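Local coordinates for protein FAD-dependent oxidoreductase (Actinomadura kijaniata, PDB 3M9V) that is a flavoenzyme of the acyl-CoA dehydrogenase family that binds thymidine-5'-diphosphate and probably oxidises a dTDP-linked sugar in D-kijanose biosynthesis, at residues Thr14-Pro19 and Ala309-Ala314; Ser173-Gly178 and Val225-Asp230; Asp212-Asp215 and Ala221-Thr224. One frame throughout, in Å; residues are numbered along the deposited sequence.

Overall arrangement
Near the N terminus, the loop 14-19, just before helix 22-32, meets residues 309-314 on helix 291-323. This is contact 1, and it closes a loop of 289 residues. Contacts 2 and 3 both fall within that loop. Contact 2 joins the turn 173-178, between strands 163-172 and 180-187, to strand 225-234. Contact 3 lies within contact 2 in turn: it closes the short loop between strands 208-210 and 225-234. Contacts 2 and 3 touch, with centres about 9 Å apart, in the middle domain. Contact 1 belongs to the helical part, on the other side of the chain's centre, about 32 Å from contact 2 between centres.

Contact 1. Residues Thr14-Pro19 and Ala309-Ala314; sequences TGLYAP and ATAGSA
Leu-16 lays its branched end against the backbone of helix 291-323 at Gly-312. Its CG lies 4.0 Å from Gly-312 CA. The methyl CD1 reaches Ala-311 CB, also at 4.0 Å. This buried, apolar contact packs the N-terminal loop on the C-terminal helical domain of the acyl-CoA dehydrogenase family, away from the flavin and dTDP sites. With chi1 at -63°, CG sits beside the backbone N, bringing the side-chain end nearer to the helix.

Gly-312 makes the close approach possible. A CB at this position would point at the loop and lie tightly against Gly-15 N. Gly-15 CA comes to 4.4 Å from Ala-309 N, one turn earlier.

The loop is shaped by a type I' beta turn from Thr-14 to Tyr-17, closed by Tyr-17 N bonding to Thr-14 O at 3.2 Å. Gly-15 O lies over the centre of the Tyr-17 ring and accepts a hydrogen bond from Arg-308. Leu-16 N bonds to the hydroxyl of Tyr-82.

Leu-16 also packs on Ala-85, Val-86 and Leu-89 of helix 81-94, while Thr-310 faces helix 329-362. Ser-313 and Ala-309 pack on Ser-313 of the second subunit, so this part of helix 291-323 lies between the N-terminal loop and that subunit.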
ATOM      1  N   THR A  14      19.348  -8.016 -17.935  1.00 17.13           N
ATOM      2  CA  THR A  14      18.168  -7.758 -17.121  1.00 15.42           C
ATOM      3  C   THR A  14      17.812  -6.283 -16.971  1.00 15.54           C
ATOM      4  O   THR A  14      18.621  -5.401 -17.251  1.00 14.69           O
ATOM      5  CB  THR A  14      18.346  -8.290 -15.668  1.00 17.38           C
ATOM      6  OG1 THR A  14      19.276  -7.421 -14.989  1.00 19.02           O
ATOM      7  CG2 THR A  14      18.824  -9.769 -15.613  1.00 17.08           C
ATOM      8  N   GLY A  15      16.615  -6.020 -16.449  1.00 13.45           N
ATOM      9  CA  GLY A  15      16.220  -4.692 -15.989  1.00 12.82           C
ATOM     10  C   GLY A  15      16.118  -3.615 -17.049  1.00 16.17           C
ATOM     11  O   GLY A  15      16.063  -2.435 -16.678  1.00 18.25           O
ATOM     12  N   LEU A  16      16.147  -3.985 -18.338  1.00 14.38           N
ATOM     13  CA  LEU A  16      16.237  -3.000 -19.416  1.00 15.83           C
ATOM     14  C   LEU A  16      17.449  -2.065 -19.259  1.00 16.82           C
ATOM     15  O   LEU A  16      17.360  -0.906 -19.682  1.00 16.16           O
ATOM     16  CB  LEU A  16      14.941  -2.173 -19.443  1.00 15.04           C
ATOM     17  CG  LEU A  16      13.681  -3.013 -19.754  1.00 18.07           C
ATOM     18  CD1 LEU A  16      12.371  -2.245 -19.703  1.00 16.80           C
ATOM     19  CD2 LEU A  16      13.704  -3.657 -21.138  1.00 19.44           C
ATOM     20  N   TYR A  17      18.545  -2.530 -18.659  1.00 14.62           N
ATOM     21  CA  TYR A  17      19.694  -1.639 -18.465  1.00 16.35           C
ATOM     22  C   TYR A  17      20.477  -1.445 -19.752  1.00 17.71           C
ATOM     23  O   TYR A  17      21.154  -0.446 -19.869  1.00 17.94           O
ATOM     24  CB  TYR A  17      20.626  -2.118 -17.341  1.00 17.29           C
ATOM     25  CG  TYR A  17      19.970  -2.114 -15.965  1.00 16.04           C
ATOM     26  CD1 TYR A  17      19.844  -3.293 -15.227  1.00 18.38           C
ATOM     27  CD2 TYR A  17      19.552  -0.932 -15.368  1.00 13.75           C
ATOM     28  CE1 TYR A  17      19.273  -3.278 -13.951  1.00 14.91           C
ATOM     29  CE2 TYR A  17      18.942  -0.920 -14.100  1.00 18.52           C
ATOM     30  CZ  TYR A  17      18.816  -2.106 -13.395  1.00 15.99           C
ATOM     31  OH  TYR A  17      18.196  -2.157 -12.157  1.00 12.21           O
ATOM     32  N   ALA A  18      20.353  -2.331 -20.744  1.00 20.12           N
ATOM     33  CA  ALA A  18      21.202  -2.263 -21.941  1.00 20.47           C
ATOM     34  C   ALA A  18      20.599  -3.178 -22.995  1.00 20.66           C
ATOM     35  O   ALA A  18      19.936  -4.157 -22.649  1.00 19.77           O
ATOM     36  CB  ALA A  18      22.626  -2.741 -21.664  1.00 22.96           C
ATOM     37  N   PRO A  19      20.779  -2.837 -24.282  1.00 21.43           N
ATOM     38  CA  PRO A  19      20.186  -3.658 -25.344  1.00 20.52           C
ATOM     39  C   PRO A  19      20.923  -4.990 -25.381  1.00 21.33           C
ATOM     40  O   PRO A  19      22.074  -5.049 -24.981  1.00 18.39           O
ATOM     41  CB  PRO A  19      20.504  -2.889 -26.630  1.00 21.77           C
ATOM     42  CG  PRO A  19      20.981  -1.541 -26.214  1.00 23.82           C
ATOM     43  CD  PRO A  19      21.506  -1.662 -24.793  1.00 21.79           C
ATOM     44  N   ALA A 309      12.768  -4.890 -13.343  1.00 11.90           N
ATOM     45  CA  ALA A 309      13.010  -6.328 -13.426  1.00 11.16           C
ATOM     46  C   ALA A 309      11.721  -6.921 -13.981  1.00  9.87           C
ATOM     47  O   ALA A 309      11.772  -7.927 -14.652  1.00 10.35           O
ATOM     48  CB  ALA A 309      13.225  -6.910 -12.050  1.00 10.59           C
ATOM     49  N   THR A 310      10.560  -6.368 -13.641  1.00 12.21           N
ATOM     50  CA  THR A 310       9.285  -6.973 -14.037  1.00 11.90           C
ATOM     51  C   THR A 310       9.022  -6.733 -15.530  1.00 13.81           C
ATOM     52  O   THR A 310       8.694  -7.662 -16.247  1.00 14.81           O
ATOM     53  CB  THR A 310       8.142  -6.368 -13.215  1.00 12.36           C
ATOM     54  OG1 THR A 310       8.387  -6.712 -11.851  1.00 12.44           O
ATOM     55  CG2 THR A 310       6.797  -7.051 -13.571  1.00 13.58           C
ATOM     56  N   ALA A 311       9.176  -5.494 -15.994  1.00 12.16           N
ATOM     57  CA  ALA A 311       9.053  -5.164 -17.410  1.00 15.76           C
ATOM     58  C   ALA A 311      10.097  -5.937 -18.207  1.00 14.66           C
ATOM     59  O   ALA A 311       9.789  -6.577 -19.213  1.00 15.22           O
ATOM     60  CB  ALA A 311       9.224  -3.635 -17.623  1.00 12.47           C
ATOM     61  N   GLY A 312      11.343  -5.880 -17.746  1.00 14.35           N
ATOM     62  CA  GLY A 312      12.432  -6.571 -18.429  1.00 14.24           C
ATOM     63  C   GLY A 312      12.172  -8.052 -18.571  1.00 13.90           C
ATOM     64  O   GLY A 312      12.349  -8.591 -19.655  1.00 16.60           O
ATOM     65  N   SER A 313      11.741  -8.745 -17.518  1.00 14.90           N
ATOM     66  CA  SER A 313      11.566 -10.198 -17.616  1.00 14.51           C
ATOM     67  C   SER A 313      10.382 -10.557 -18.525  1.00 14.13           C
ATOM     68  O   SER A 313      10.431 -11.565 -19.219  1.00 13.12           O
ATOM     69  CB  SER A 313      11.282 -10.827 -16.240  1.00 11.34           C
ATOM     70  OG  SER A 313      12.320 -10.508 -15.329  1.00 16.80           O
ATOM     71  N   ALA A 314       9.298  -9.788 -18.480  1.00 14.66           N
ATOM     72  CA  ALA A 314       8.145 -10.116 -19.330  1.00 15.65           C
ATOM     73  C   ALA A 314       8.546  -9.848 -20.780  1.00 14.88           C
ATOM     74  O   ALA A 314       8.068 -10.540 -21.679  1.00 17.29           O
ATOM     75  CB  ALA A 314       6.977  -9.202 -18.974  1.00 15.31           C
TER

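Contact 2. Residues Ser173-Gly178 and Val225-Asp230; sequences SMAPVG and VDIVFD
The turn between strands 163-172 and 180-187 of the middle-domain beta sheet meets the start of strand 225-234. The turn begins at Ser-173, which binds FMN in another structure of this protein; no flavin is bound to this chain. Ala-175 carries the contact. Its CB points toward the strand and touches Val-225 CG2 at 3.5 Å, a close methyl-to-methyl approach. Ile-227 CG2 is looser, 4.2 Å from the same Ala-175 CB. One small methyl therefore meets two branched residues that alternate along the strand. Asp-226, between them, points away. At Val-225, chi1 of -62° puts CG1 beside the backbone N and turns CG2 in between the N and the carbonyl carbon. It is this second methyl that meets the turn.

The turn is held in shape by its own backbone. A short 3-10 segment covers Ala-175 and Pro-176. Val-177 N bonds to Met-174 O at 3.1 Å, and Gly-178 N bonds to Ala-175 O at 3.0 Å. Arg-203 adds a donor to Ala-175 O and also to Gly-178 O, so one guanidinium nitrogen bridges two carbonyls of the turn. On the far side of the strand, Asp-226 forms a salt bridge with Arg-168 and accepts hydrogen bonds from Thr-170 and His-148.

Phe-181 of strand 180-187 packs on both Ala-175 and Ile-227. Ile-227 also rests on Val-172 of strand 163-172, which pairs antiparallel with strand 225-234. Met-174 turns the other way, onto helix 96-118.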
ATOM      1  N   SER A 173      -2.466   7.672 -31.791  1.00 17.67           N
ATOM      2  CA  SER A 173      -1.235   8.431 -31.563  1.00 19.29           C
ATOM      3  C   SER A 173      -0.377   8.594 -32.826  1.00 20.33           C
ATOM      4  O   SER A 173      -0.375   7.695 -33.672  1.00 21.08           O
ATOM      5  CB  SER A 173      -0.385   7.719 -30.494  1.00 18.87           C
ATOM      6  OG  SER A 173      -1.125   7.639 -29.287  1.00 21.00           O
ATOM      7  N   MET A 174       0.367   9.694 -32.919  1.00 18.69           N
ATOM      8  CA  MET A 174       1.239   9.946 -34.067  1.00 22.50           C
ATOM      9  C   MET A 174       0.464  10.347 -35.329  1.00 23.03           C
ATOM     10  O   MET A 174       1.067  10.630 -36.373  1.00 22.97           O
ATOM     11  CB  MET A 174       2.169   8.752 -34.368  1.00 20.22           C
ATOM     12  CG  MET A 174       3.412   9.171 -35.184  1.00 23.72           C
ATOM     13  SD  MET A 174       4.676   7.907 -35.350  1.00 28.77           S
ATOM     14  CE  MET A 174       3.732   6.486 -35.894  1.00 19.87           C
ATOM     15  N   ALA A 175      -0.866  10.349 -35.251  1.00 20.97           N
ATOM     16  CA  ALA A 175      -1.677  10.647 -36.432  1.00 24.44           C
ATOM     17  C   ALA A 175      -1.280  11.924 -37.187  1.00 25.22           C
ATOM     18  O   ALA A 175      -1.357  12.012 -38.409  1.00 24.92           O
ATOM     19  CB  ALA A 175      -3.178  10.626 -36.112  1.00 21.77           C
ATOM     20  N   PRO A 176      -0.817  12.950 -36.466  1.00 27.75           N
ATOM     21  CA  PRO A 176      -0.518  14.173 -37.206  1.00 26.89           C
ATOM     22  C   PRO A 176       0.535  14.034 -38.308  1.00 28.72           C
ATOM     23  O   PRO A 176       0.492  14.805 -39.271  1.00 26.80           O
ATOM     24  CB  PRO A 176      -0.062  15.124 -36.098  1.00 28.34           C
ATOM     25  CG  PRO A 176      -0.949  14.683 -34.932  1.00 26.65           C
ATOM     26  CD  PRO A 176      -0.872  13.178 -35.009  1.00 26.38           C
ATOM     27  N   VAL A 177       1.462  13.088 -38.201  1.00 26.42           N
ATOM     28  CA  VAL A 177       2.467  12.946 -39.255  1.00 25.83           C
ATOM     29  C   VAL A 177       2.233  11.630 -39.989  1.00 24.36           C
ATOM     30  O   VAL A 177       3.066  11.201 -40.783  1.00 23.53           O
ATOM     31  CB  VAL A 177       3.935  13.075 -38.722  1.00 28.07           C
ATOM     32  CG1 VAL A 177       4.181  14.461 -38.114  1.00 21.68           C
ATOM     33  CG2 VAL A 177       4.246  12.052 -37.629  1.00 26.79           C
ATOM     34  N   GLY A 178       1.096  10.987 -39.744  1.00 21.91           N
ATOM     35  CA  GLY A 178       0.906   9.630 -40.250  1.00 22.54           C
ATOM     36  C   GLY A 178       0.667   9.705 -41.755  1.00 22.90           C
ATOM     37  O   GLY A 178       0.022  10.638 -42.215  1.00 22.75           O
ATOM     38  N   VAL A 225      -5.093  11.688 -31.647  1.00 22.66           N
ATOM     39  CA  VAL A 225      -6.320  12.326 -32.099  1.00 21.29           C
ATOM     40  C   VAL A 225      -7.261  11.300 -32.698  1.00 20.90           C
ATOM     41  O   VAL A 225      -6.911  10.132 -32.806  1.00 22.95           O
ATOM     42  CB  VAL A 225      -6.026  13.381 -33.164  1.00 22.47           C
ATOM     43  CG1 VAL A 225      -5.134  14.503 -32.594  1.00 24.09           C
ATOM     44  CG2 VAL A 225      -5.443  12.736 -34.434  1.00 22.34           C
ATOM     45  N   ASP A 226      -8.447  11.748 -33.085  1.00 22.01           N
ATOM     46  CA  ASP A 226      -9.423  10.926 -33.793  1.00 23.39           C
ATOM     47  C   ASP A 226      -9.267  10.964 -35.313  1.00 24.27           C
ATOM     48  O   ASP A 226      -8.796  11.970 -35.841  1.00 23.61           O
ATOM     49  CB  ASP A 226     -10.803  11.460 -33.455  1.00 21.99           C
ATOM     50  CG  ASP A 226     -11.301  10.930 -32.128  1.00 30.03           C
ATOM     51  OD1 ASP A 226     -10.495  10.671 -31.203  1.00 30.11           O
ATOM     52  OD2 ASP A 226     -12.523  10.716 -32.042  1.00 29.20           O
ATOM     53  N   ILE A 227      -9.627   9.885 -36.016  1.00 23.65           N
ATOM     54  CA  ILE A 227      -9.558   9.944 -37.486  1.00 23.37           C
ATOM     55  C   ILE A 227     -10.896   9.443 -38.049  1.00 24.62           C
ATOM     56  O   ILE A 227     -11.515   8.558 -37.459  1.00 21.69           O
ATOM     57  CB  ILE A 227      -8.387   9.152 -38.071  1.00 21.27           C
ATOM     58  CG1 ILE A 227      -8.553   7.655 -37.775  1.00 17.12           C
ATOM     59  CG2 ILE A 227      -7.024   9.745 -37.630  1.00 21.45           C
ATOM     60  CD1 ILE A 227      -7.364   6.836 -38.160  1.00 24.24           C
ATOM     61  N   VAL A 228     -11.357  10.030 -39.151  1.00 26.06           N
ATOM     62  CA  VAL A 228     -12.714   9.815 -39.656  1.00 25.96           C
ATOM     63  C   VAL A 228     -12.706   9.310 -41.095  1.00 26.88           C
ATOM     64  O   VAL A 228     -11.909   9.787 -41.911  1.00 26.11           O
ATOM     65  CB  VAL A 228     -13.523  11.116 -39.617  1.00 28.38           C
ATOM     66  CG1 VAL A 228     -14.995  10.853 -39.931  1.00 28.36           C
ATOM     67  CG2 VAL A 228     -13.406  11.755 -38.247  1.00 26.53           C
ATOM     68  N   PHE A 229     -13.569   8.342 -41.392  1.00 24.56           N
ATOM     69  CA  PHE A 229     -13.601   7.693 -42.695  1.00 25.15           C
ATOM     70  C   PHE A 229     -15.027   7.909 -43.198  1.00 26.62           C
ATOM     71  O   PHE A 229     -15.973   7.518 -42.525  1.00 26.41           O
ATOM     72  CB  PHE A 229     -13.329   6.186 -42.637  1.00 25.01           C
ATOM     73  CG  PHE A 229     -12.250   5.804 -41.664  1.00 24.56           C
ATOM     74  CD1 PHE A 229     -10.930   6.149 -41.894  1.00 25.33           C
ATOM     75  CD2 PHE A 229     -12.562   5.083 -40.521  1.00 28.11           C
ATOM     76  CE1 PHE A 229      -9.917   5.819 -40.980  1.00 31.24           C
ATOM     77  CE2 PHE A 229     -11.569   4.759 -39.608  1.00 26.78           C
ATOM     78  CZ  PHE A 229     -10.241   5.113 -39.834  1.00 25.39           C
ATOM     79  N   ASP A 230     -15.165   8.536 -44.361  1.00 27.06           N
ATOM     80  CA  ASP A 230     -16.478   8.837 -44.953  1.00 26.96           C
ATOM     81  C   ASP A 230     -16.409   8.222 -46.351  1.00 26.42           C
ATOM     82  O   ASP A 230     -15.865   8.816 -47.292  1.00 24.43           O
ATOM     83  CB  ASP A 230     -16.680  10.356 -44.939  1.00 26.97           C
ATOM     84  CG  ASP A 230     -17.921  10.808 -45.690  1.00 36.96           C
ATOM     85  OD1 ASP A 230     -18.952  10.097 -45.637  1.00 36.99           O
ATOM     86  OD2 ASP A 230     -17.840  11.899 -46.305  1.00 40.76           O
TER

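Contact 3. Residues Asp212-Asp215 and Ala221-Thr224; sequences DNWD and ASGT
Thr-224 packs its CB over one face of the Trp-214 indole. The CB lies 3.9 Å from the centroid of the five-membered ring and 10° off the ring normal, a CH-pi contact. The two side chains run side by side. Trp-214 has its CG anti to the backbone N, chi1 173°, which extends the indole along Thr-224. The backbone of Thr-224 shares in the packing: its O comes to 3.5 Å from Trp-214 CE3, and its N lies over the same ring at 3.7 Å from CD1.

Contact thins toward Ser-222, whose OG is 3.8 Å from Trp-214 NE1 and makes no bond to it. NE1 gives its hydrogen bond to Met-219 O, which also accepts from Ser-222 OG and so fixes the indole's polar edge. Asn-213 and Asp-215 are exposed and take almost no part; Asp-215 pairs with Arg-220. With an alanine in place of Trp-214, a gap would probably open over Thr-224 CB, and Met-219 O, without its NE1 partner, is likely to shift more freely.

Thr-224 OG1 is hydrogen-bonded to OG of FMN-binding Ser-173, in the loop after strand 163-172, so Thr-224 stands in the second shell of the flavin site. Trp-214 and Thr-224 touch Leu-171 of that strand, and Trp-214 also packs on Val-225 of strand 225-234 and on Tyr-367 of the third subunit. Ser-222 rests on Ser-97 and Leu-100 of helix 96-118.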
ATOM      1  N   ASP A 212      -8.226  17.232 -34.853  1.00 30.37           N
ATOM      2  CA  ASP A 212      -7.157  17.897 -34.118  1.00 30.19           C
ATOM      3  C   ASP A 212      -7.717  18.143 -32.729  1.00 30.61           C
ATOM      4  O   ASP A 212      -7.739  19.282 -32.270  1.00 30.64           O
ATOM      5  CB  ASP A 212      -6.814  19.229 -34.775  1.00 31.90           C
ATOM      6  CG  ASP A 212      -5.781  20.010 -33.984  1.00 36.25           C
ATOM      7  OD1 ASP A 212      -4.931  19.391 -33.325  1.00 37.93           O
ATOM      8  OD2 ASP A 212      -5.777  21.256 -34.013  1.00 44.43           O
ATOM      9  N   ASN A 213      -8.181  17.062 -32.113  1.00 28.55           N
ATOM     10  CA  ASN A 213      -9.031  17.079 -30.934  1.00 30.30           C
ATOM     11  C   ASN A 213      -8.422  16.395 -29.702  1.00 29.53           C
ATOM     12  O   ASN A 213      -9.149  16.020 -28.795  1.00 30.34           O
ATOM     13  CB  ASN A 213     -10.357  16.386 -31.251  1.00 28.96           C
ATOM     14  CG  ASN A 213     -10.191  14.894 -31.458  1.00 30.96           C
ATOM     15  OD1 ASN A 213      -9.266  14.422 -32.123  1.00 29.09           O
ATOM     16  ND2 ASN A 213     -11.101  14.128 -30.876  1.00 36.43           N
ATOM     17  N   TRP A 214      -7.107  16.223 -29.638  1.00 28.77           N
ATOM     18  CA  TRP A 214      -6.509  15.599 -28.462  1.00 27.31           C
ATOM     19  C   TRP A 214      -6.160  16.656 -27.425  1.00 26.88           C
ATOM     20  O   TRP A 214      -5.346  17.542 -27.664  1.00 25.34           O
ATOM     21  CB  TRP A 214      -5.247  14.804 -28.830  1.00 27.69           C
ATOM     22  CG  TRP A 214      -4.471  14.271 -27.657  1.00 25.66           C
ATOM     23  CD1 TRP A 214      -3.172  14.566 -27.352  1.00 22.95           C
ATOM     24  CD2 TRP A 214      -4.938  13.396 -26.613  1.00 23.79           C
ATOM     25  NE1 TRP A 214      -2.802  13.934 -26.195  1.00 21.07           N
ATOM     26  CE2 TRP A 214      -3.853  13.198 -25.719  1.00 20.87           C
ATOM     27  CE3 TRP A 214      -6.159  12.773 -26.346  1.00 23.97           C
ATOM     28  CZ2 TRP A 214      -3.941  12.404 -24.573  1.00 16.81           C
ATOM     29  CZ3 TRP A 214      -6.247  11.956 -25.210  1.00 29.90           C
ATOM     30  CH2 TRP A 214      -5.142  11.784 -24.348  1.00 28.75           C
ATOM     31  N   ASP A 215      -6.733  16.506 -26.240  1.00 24.88           N
ATOM     32  CA  ASP A 215      -6.515  17.449 -25.160  1.00 24.17           C
ATOM     33  C   ASP A 215      -6.295  16.628 -23.889  1.00 22.15           C
ATOM     34  O   ASP A 215      -7.247  16.481 -23.122  1.00 21.72           O
ATOM     35  CB  ASP A 215      -7.746  18.360 -25.025  1.00 23.83           C
ATOM     36  CG  ASP A 215      -7.438  19.605 -24.204  1.00 27.53           C
ATOM     37  OD1 ASP A 215      -6.251  19.963 -24.025  1.00 27.30           O
ATOM     38  OD2 ASP A 215      -8.381  20.215 -23.665  1.00 33.52           O
ATOM     39  N   ALA A 221       1.635  15.852 -26.095  1.00 15.60           N
ATOM     40  CA  ALA A 221       2.282  16.079 -27.379  1.00 16.39           C
ATOM     41  C   ALA A 221       2.219  14.850 -28.276  1.00 17.90           C
ATOM     42  O   ALA A 221       2.885  14.838 -29.326  1.00 16.88           O
ATOM     43  CB  ALA A 221       3.746  16.493 -27.209  1.00 14.81           C
ATOM     44  N   SER A 222       1.451  13.830 -27.892  1.00 18.19           N
ATOM     45  CA  SER A 222       1.570  12.535 -28.575  1.00 18.23           C
ATOM     46  C   SER A 222       0.691  12.439 -29.816  1.00 20.01           C
ATOM     47  O   SER A 222       0.726  11.434 -30.552  1.00 20.00           O
ATOM     48  CB  SER A 222       1.212  11.360 -27.646  1.00 17.84           C
ATOM     49  OG  SER A 222      -0.122  11.493 -27.183  1.00 14.34           O
ATOM     50  N   GLY A 223      -0.099  13.481 -30.046  1.00 20.23           N
ATOM     51  CA  GLY A 223      -0.938  13.535 -31.255  1.00 20.99           C
ATOM     52  C   GLY A 223      -2.019  12.468 -31.310  1.00 23.11           C
ATOM     53  O   GLY A 223      -2.250  11.853 -32.363  1.00 20.42           O
ATOM     54  N   THR A 224      -2.655  12.255 -30.159  1.00 20.29           N
ATOM     55  CA  THR A 224      -3.469  11.074 -29.949  1.00 21.54           C
ATOM     56  C   THR A 224      -4.910  11.410 -30.358  1.00 23.02           C
ATOM     57  O   THR A 224      -5.838  11.435 -29.549  1.00 23.59           O
ATOM     58  CB  THR A 224      -3.237  10.495 -28.530  1.00 20.33           C
ATOM     59  OG1 THR A 224      -1.879  10.031 -28.478  1.00 21.55           O
ATOM     60  CG2 THR A 224      -4.157   9.282 -28.233  1.00 18.71           C
TER